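Local coordinates for protein AopB (Aeromonas hydrophila, PDB 3WXX) that probably serves as a membrane-inserting translocator of the type III secretion system, bound before secretion by its chaperone AcrH, at residues T31-L34 and G35-N38; E84-R87 and A88-K92; W123-A126 and I127-M130; K209-K212 and F213-A217. All coordinates share one frame; numbering follows the deposited sequence.

Contact 1: T31-L34 and G35-N38; sequences TAQL and GTAN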
# COMPACT_ATOMS: atom_id res chain seq x y z
N THR B 31 10.52 -2.97 -15.50
CA THR B 31 11.18 -3.69 -14.43
C THR B 31 10.19 -3.96 -13.30
O THR B 31 10.03 -5.09 -12.84
CB THR B 31 12.35 -2.87 -13.84
OG1 THR B 31 13.34 -2.60 -14.85
CG2 THR B 31 13.02 -3.58 -12.65
N ALA B 32 9.51 -2.91 -12.88
CA ALA B 32 8.66 -2.94 -11.70
C ALA B 32 7.39 -3.75 -11.91
O ALA B 32 6.92 -4.41 -10.97
CB ALA B 32 8.33 -1.50 -11.27
N GLN B 33 6.82 -3.71 -13.11
CA GLN B 33 5.59 -4.48 -13.37
C GLN B 33 5.91 -5.91 -13.86
O GLN B 33 5.00 -6.72 -14.07
CB GLN B 33 4.66 -3.74 -14.38
CG GLN B 33 4.06 -2.38 -13.91
CD GLN B 33 3.51 -2.33 -12.45
OE1 GLN B 33 2.31 -2.54 -12.19
NE2 GLN B 33 4.39 -2.01 -11.51
N LEU B 34 7.19 -6.23 -14.01
CA LEU B 34 7.66 -7.51 -14.52
C LEU B 34 7.14 -8.70 -13.73
O LEU B 34 6.77 -9.72 -14.31
CB LEU B 34 9.20 -7.53 -14.49
CG LEU B 34 10.01 -8.66 -15.14
CD1 LEU B 34 9.66 -8.83 -16.62
CD2 LEU B 34 11.49 -8.37 -14.96
N GLY B 35 7.09 -8.56 -12.42
CA GLY B 35 6.61 -9.62 -11.55
C GLY B 35 5.14 -9.94 -11.68
O GLY B 35 4.78 -11.10 -11.63
N THR B 36 4.29 -8.93 -11.86
CA THR B 36 2.84 -9.16 -12.02
C THR B 36 2.47 -9.52 -13.45
O THR B 36 1.43 -10.14 -13.70
CB THR B 36 1.95 -7.97 -11.54
OG1 THR B 36 2.40 -6.74 -12.12
CG2 THR B 36 1.97 -7.84 -10.03
N ALA B 37 3.30 -9.11 -14.40
CA ALA B 37 3.10 -9.51 -15.79
C ALA B 37 3.29 -11.02 -15.90
O ALA B 37 2.40 -11.72 -16.42
CB ALA B 37 4.07 -8.78 -16.69
N ASN B 38 4.43 -11.52 -15.41
CA ASN B 38 4.67 -12.96 -15.32
C ASN B 38 3.63 -13.68 -14.47
O ASN B 38 3.37 -14.85 -14.67
CB ASN B 38 6.05 -13.25 -14.72
CG ASN B 38 7.20 -12.86 -15.64
OD1 ASN B 38 7.03 -12.75 -16.85
ND2 ASN B 38 8.39 -12.67 -15.07
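The carbonyl oxygen of Q33 is gripped by two sound donors. A37 N reaches it at 3.0 Å in the i to i+4 bond of an alpha helix, with an N-H...O angle of 152°. The hydroxyl T36 OG1 comes to the same Q33 O from one residue earlier, at 3.3 Å and 32° out of the carbonyl plane, so the two donors approach from different directions. T36 N, also near this oxygen, adds only a weak bond. The hydroxyl gets there because T36 sets OG1 between its own backbone N and carbonyl carbon (chi1 51°), folding it back along the helix while CG2 stays beside the backbone N. A threonine suits this position: its hydroxyl can be satisfied by the preceding turn, and its side chain packs on S194 of helix 179-198.

One residue on, N38 N makes a nearly straight bond to L34 O at 3.2 Å. The N38 side chain lies beside that carbonyl, CG 3.4 Å from L34 O, and also touches V197 of helix 179-198. G35, buried and without a side chain, probably eases the kink, where the amides of G35 and T36 lack the bond to the turn before. A32 and Q33 pack on L55 and A51 of the AcrH chain. Helix 24-42 is thus a kinked alpha helix between helix 179-198 and AcrH, with a threonine hydroxyl bonded back to a main-chain carbonyl.

Contact 2: E84-R87 and A88-K92; sequences ERIR and AENLK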
# COMPACT_ATOMS: atom_id res chain seq x y z
N GLU B 84 24.98 -9.06 0.01
CA GLU B 84 25.66 -8.50 1.15
C GLU B 84 26.23 -7.13 0.86
O GLU B 84 26.28 -6.29 1.77
CB GLU B 84 26.73 -9.47 1.66
CG GLU B 84 26.11 -10.67 2.36
CD GLU B 84 25.27 -10.27 3.56
OE1 GLU B 84 25.65 -9.30 4.28
OE2 GLU B 84 24.24 -10.93 3.79
N ARG B 85 26.69 -6.91 -0.38
CA ARG B 85 27.17 -5.57 -0.81
C ARG B 85 26.02 -4.59 -0.74
O ARG B 85 26.16 -3.47 -0.24
CB ARG B 85 27.59 -5.43 -2.29
CG ARG B 85 28.82 -6.04 -2.97
CD ARG B 85 28.96 -5.37 -4.35
NE ARG B 85 27.77 -5.65 -5.14
CZ ARG B 85 27.13 -4.84 -5.99
NH1 ARG B 85 27.54 -3.60 -6.24
NH2 ARG B 85 26.03 -5.30 -6.61
N ILE B 86 24.90 -5.01 -1.33
CA ILE B 86 23.70 -4.16 -1.48
C ILE B 86 23.19 -3.80 -0.10
O ILE B 86 22.96 -2.65 0.23
CB ILE B 86 22.60 -4.90 -2.26
CG1 ILE B 86 23.01 -5.03 -3.73
CG2 ILE B 86 21.30 -4.14 -2.16
CD1 ILE B 86 22.27 -6.10 -4.48
N ARG B 87 23.02 -4.83 0.71
CA ARG B 87 22.58 -4.65 2.05
C ARG B 87 23.46 -3.60 2.74
O ARG B 87 22.94 -2.74 3.45
CB ARG B 87 22.60 -6.00 2.75
CG ARG B 87 21.88 -6.05 4.06
CD ARG B 87 22.16 -7.37 4.73
NE ARG B 87 21.28 -8.45 4.28
CZ ARG B 87 20.11 -8.73 4.86
NH1 ARG B 87 19.69 -8.00 5.89
NH2 ARG B 87 19.36 -9.75 4.41
N ALA B 88 24.77 -3.69 2.55
CA ALA B 88 25.72 -2.81 3.26
C ALA B 88 25.66 -1.42 2.70
O ALA B 88 25.72 -0.43 3.42
CB ALA B 88 27.13 -3.36 3.16
N GLU B 89 25.55 -1.33 1.38
CA GLU B 89 25.30 -0.06 0.71
C GLU B 89 24.05 0.69 1.16
O GLU B 89 23.98 1.90 1.00
CB GLU B 89 25.21 -0.28 -0.80
CG GLU B 89 26.55 -0.10 -1.48
CD GLU B 89 26.60 -0.67 -2.88
OE1 GLU B 89 25.53 -0.88 -3.49
OE2 GLU B 89 27.71 -0.88 -3.38
N ASN B 90 23.04 -0.01 1.68
CA ASN B 90 21.76 0.59 2.07
C ASN B 90 21.42 0.39 3.52
O ASN B 90 20.26 0.40 3.87
CB ASN B 90 20.61 -0.00 1.26
CG ASN B 90 20.76 0.25 -0.21
OD1 ASN B 90 20.32 1.29 -0.70
ND2 ASN B 90 21.36 -0.70 -0.92
N LEU B 91 22.43 0.21 4.36
CA LEU B 91 22.17 0.06 5.79
C LEU B 91 21.23 1.13 6.30
O LEU B 91 20.36 0.83 7.11
CB LEU B 91 23.48 0.10 6.59
CG LEU B 91 24.01 -1.23 7.16
CD1 LEU B 91 23.49 -2.48 6.48
CD2 LEU B 91 25.53 -1.22 7.17
N LYS B 92 21.38 2.36 5.81
CA LYS B 92 20.58 3.50 6.29
C LYS B 92 19.08 3.30 6.01
O LYS B 92 18.27 3.27 6.94
CB LYS B 92 21.12 4.83 5.77
CG LYS B 92 20.12 5.98 5.89
CD LYS B 92 20.77 7.36 5.77
CE LYS B 92 21.41 7.76 7.12
NZ LYS B 92 20.92 9.00 7.82
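N90 ND2 donates one of its N-H groups to I86 O at 2.8 Å, with an N-H...O angle of 156°. The donor stands above the carbonyl plane of I86, 38° out of it, and N90 N adds a weak bond to the same oxygen. Alongside, the I86 branch CG2 lies 3.7 Å from N90 ND2, the two side chains pointing the same way. At N90, in a probable coiled-coil region, helix 80-89 passes into helix 91-113 against AcrH: the backbone leaves the helical region, and N90 N turns to R87 O at 3.3 Å, far above that carbonyl's plane. Asparagine suits such a break because its short amide can return to the last turn.

Further back, regular bonds hold the turn, E89 N meeting R85 O at 2.8 Å and A88 N meeting E84 O at 3.1 Å. R85 and E89 run side by side, but their ion pair is long, with R85 NH1 4.0 Å from E89 OE2. The guanidinium and carboxylate planes stand 88° apart, and no N-H points at the oxygen.

In the next shell, I86 packs on F8 of the AcrH chain, and R87 NH1 forms a salt bridge with D11 of that chain. R85 also has long, weak ion pairs with D82 and with D20 of AcrH. Directed bonds thus fix the helix break, whereas the charge of R85 is probably shared loosely among several carboxylates.

Contact 3: W123-A126 and I127-M130; sequences WISA and IASM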
# COMPACT_ATOMS: atom_id res chain seq x y z
N TRP B 123 -10.64 4.69 10.45
CA TRP B 123 -10.69 5.01 9.01
C TRP B 123 -9.90 4.00 8.19
O TRP B 123 -10.14 3.81 7.00
CB TRP B 123 -10.20 6.44 8.76
CG TRP B 123 -8.80 6.71 9.06
CD1 TRP B 123 -8.27 7.11 10.24
CD2 TRP B 123 -7.72 6.60 8.16
NE1 TRP B 123 -6.91 7.26 10.15
CE2 TRP B 123 -6.54 6.94 8.87
CE3 TRP B 123 -7.61 6.19 6.83
CZ2 TRP B 123 -5.28 6.93 8.27
CZ3 TRP B 123 -6.35 6.16 6.24
CH2 TRP B 123 -5.21 6.53 6.96
N ILE B 124 -8.96 3.33 8.83
CA ILE B 124 -8.11 2.35 8.15
C ILE B 124 -8.92 1.21 7.52
O ILE B 124 -9.82 0.67 8.12
CB ILE B 124 -7.04 1.92 9.13
CG1 ILE B 124 -6.02 3.03 9.17
CG2 ILE B 124 -6.41 0.62 8.73
CD1 ILE B 124 -4.78 2.69 9.95
N SER B 125 -8.64 0.88 6.28
CA SER B 125 -9.48 -0.12 5.59
C SER B 125 -9.19 -1.48 6.16
O SER B 125 -8.16 -1.69 6.84
CB SER B 125 -9.19 -0.15 4.09
OG SER B 125 -7.82 -0.42 3.82
N ALA B 126 -10.06 -2.43 5.85
CA ALA B 126 -9.86 -3.84 6.28
C ALA B 126 -8.59 -4.47 5.69
O ALA B 126 -7.90 -5.20 6.38
CB ALA B 126 -11.05 -4.66 5.88
N ILE B 127 -8.32 -4.21 4.41
CA ILE B 127 -7.12 -4.72 3.76
C ILE B 127 -5.92 -4.24 4.53
O ILE B 127 -5.09 -5.03 4.98
CB ILE B 127 -6.97 -4.22 2.31
CG1 ILE B 127 -8.02 -4.79 1.38
CG2 ILE B 127 -5.61 -4.61 1.77
CD1 ILE B 127 -7.95 -6.30 1.25
N ALA B 128 -5.82 -2.94 4.69
CA ALA B 128 -4.63 -2.39 5.31
C ALA B 128 -4.45 -2.95 6.72
O ALA B 128 -3.34 -3.20 7.17
CB ALA B 128 -4.71 -0.88 5.35
N SER B 129 -5.56 -3.15 7.38
CA SER B 129 -5.60 -3.76 8.68
C SER B 129 -4.98 -5.16 8.73
O SER B 129 -4.20 -5.46 9.63
CB SER B 129 -7.05 -3.83 9.10
OG SER B 129 -7.10 -3.98 10.49
N MSE B 130 -5.28 -5.99 7.74
CA MSE B 130 -4.61 -7.26 7.63
C MSE B 130 -3.14 -7.06 7.38
O MSE B 130 -2.30 -7.82 7.92
CB MSE B 130 -5.12 -8.12 6.50
CG MSE B 130 -4.01 -9.10 6.01
SE MSE B 130 -4.58 -9.68 4.25
CE MSE B 130 -6.59 -9.70 4.33
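S125 turns its side chain to A128, in the first turn of helix 126-151. From CB, which lies 4.2 Å from I127 N, the chi1 of 57° places OG between the backbone N and the carbonyl carbon, facing the start of the helix. There S125 OG accepts a weak but straight bond from A128 N at 3.3 Å, and it lies 3.5 Å from A128 CB. The same hydroxyl is hydrogen-bonded to D81 of the AcrH chain, so one small group serves both helix and chaperone. This makes S125 an N-cap: a serine is short enough to bend back to an amide of the first turn, which lacks the i-4 carbonyl bond of a regular helix. The isoleucines and alanines around it fit a region that is probably transmembrane, here held against the chaperone.

The regular bonds begin at once, S129 N to S125 O at 3.0 Å and M130 N to A126 O at 3.1 Å. Before the cap, I124 sends its CG2 branch to A128 CB at 4.1 Å, an apolar touch that bridges the extended approach and the helix. Its other branch, CG1, sits over the centre of one face of the W123 ring. I124 and A128 both pack on S84 of the AcrH chain, whose hydroxyl bonds to S125 N.

Contact 4: K209-K212 and F213-A217; sequences KAVK and FATQA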
# COMPACT_ATOMS: atom_id res chain seq x y z
N LYS B 209 1.81 -17.74 4.44
CA LYS B 209 1.64 -17.92 5.85
C LYS B 209 1.25 -16.59 6.55
O LYS B 209 0.29 -16.56 7.31
CB LYS B 209 2.94 -18.48 6.37
CG LYS B 209 3.01 -18.77 7.85
CD LYS B 209 4.51 -18.82 8.28
CE LYS B 209 5.09 -17.42 8.54
NZ LYS B 209 6.56 -17.46 8.84
N ALA B 210 1.94 -15.51 6.22
CA ALA B 210 1.66 -14.23 6.80
C ALA B 210 0.22 -13.86 6.58
O ALA B 210 -0.47 -13.45 7.53
CB ALA B 210 2.54 -13.15 6.20
N VAL B 211 -0.20 -13.91 5.33
CA VAL B 211 -1.59 -13.54 5.00
C VAL B 211 -2.60 -14.44 5.70
O VAL B 211 -3.59 -13.96 6.23
CB VAL B 211 -1.86 -13.62 3.49
CG1 VAL B 211 -3.35 -13.43 3.21
CG2 VAL B 211 -1.06 -12.54 2.75
N LYS B 212 -2.28 -15.73 5.76
CA LYS B 212 -3.09 -16.72 6.45
C LYS B 212 -3.35 -16.31 7.89
O LYS B 212 -4.47 -16.21 8.33
CB LYS B 212 -2.32 -18.04 6.50
CG LYS B 212 -3.13 -19.25 6.15
CD LYS B 212 -3.15 -19.49 4.65
CE LYS B 212 -4.14 -20.57 4.19
NZ LYS B 212 -4.97 -21.26 5.24
N PHE B 213 -2.27 -16.06 8.63
CA PHE B 213 -2.38 -15.81 10.04
C PHE B 213 -2.87 -14.41 10.34
O PHE B 213 -3.53 -14.21 11.34
CB PHE B 213 -1.03 -16.08 10.71
CG PHE B 213 -0.69 -17.56 10.80
CD1 PHE B 213 -1.46 -18.54 10.12
CD2 PHE B 213 0.42 -17.98 11.54
CE1 PHE B 213 -1.13 -19.88 10.21
CE2 PHE B 213 0.75 -19.32 11.63
CZ PHE B 213 -0.02 -20.27 10.96
N ALA B 214 -2.57 -13.43 9.50
CA ALA B 214 -3.14 -12.09 9.66
C ALA B 214 -4.64 -12.15 9.47
O ALA B 214 -5.43 -11.46 10.12
CB ALA B 214 -2.55 -11.17 8.64
N THR B 215 -5.04 -13.04 8.59
CA THR B 215 -6.44 -13.29 8.33
C THR B 215 -7.15 -13.94 9.55
O THR B 215 -8.27 -13.54 9.86
CB THR B 215 -6.61 -14.09 7.01
OG1 THR B 215 -6.22 -13.24 5.93
CG2 THR B 215 -8.06 -14.59 6.79
N GLN B 216 -6.50 -14.90 10.23
CA GLN B 216 -7.05 -15.49 11.47
C GLN B 216 -7.01 -14.49 12.63
O GLN B 216 -7.98 -14.38 13.39
CB GLN B 216 -6.36 -16.78 11.91
CG GLN B 216 -6.45 -18.03 11.07
CD GLN B 216 -7.13 -17.89 9.71
OE1 GLN B 216 -7.14 -16.82 9.10
NE2 GLN B 216 -7.70 -19.00 9.23
N ALA B 217 -5.92 -13.75 12.78
CA ALA B 217 -5.83 -12.71 13.80
C ALA B 217 -6.96 -11.72 13.63
O ALA B 217 -7.51 -11.21 14.61
CB ALA B 217 -4.48 -11.99 13.74
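V211 O is held at close range by both polar groups of T215. The backbone T215 N approaches it at 2.9 Å and the hydroxyl T215 OG1 at 2.7 Å, from opposite faces of the carbonyl plane. The hydroxyl can fold back because OG1 stands anti to the carbonyl carbon of T215 (chi1 -68°), beside its backbone N. Threonine suits a helix here, since the preceding turn takes up its hydroxyl. The V211 branch CG1 comes within 4.0 Å of T215 OG1, and on the same flank A214 N bonds to A210 O at 2.9 Å. The small A210 and A214 probably let helix 126-151 approach.

Across the helix the contact is looser and largely solvent-facing. F213 N makes a nearly straight bond to K209 O, yet the F213 ring is only loosely dressed: K209 CG lies over one face, 4.4 Å from CE2, and K212 CB is 3.8 Å from CD1. The aliphatic stem of K209 suits this exposed position, supplying carbon beside the ring while its charged end leads away.

A210 and A214 of helix 201-217 face helix 126-151, where A210 lies on A138; F213, though exposed, still touches I137 of that helix.

In the fold
In this SseC-family fragment of AopB all four contacts are local: contacts 1 and 4 lie within helices, contact 2 spans a helix break and contact 3 a helix start. Contact 2, its centre about 23 Å from the centre of the chain, is a surface contact rich in charged side chains but held by the N90 amide and backbone bonds; its firm salt bridge goes to AcrH. Contact 3 is also at the surface. Contacts 1 and 4 are partly buried, each using a threonine hydroxyl on a main-chain carbonyl. Contacts 3 and 4 touch: the backbone O of selenomethionine M130 packs on A214 CB and its SE on V211 CG1. Contacts 1, 2 and 3 meet AcrH; contact 4 touches no other chain of the assembly.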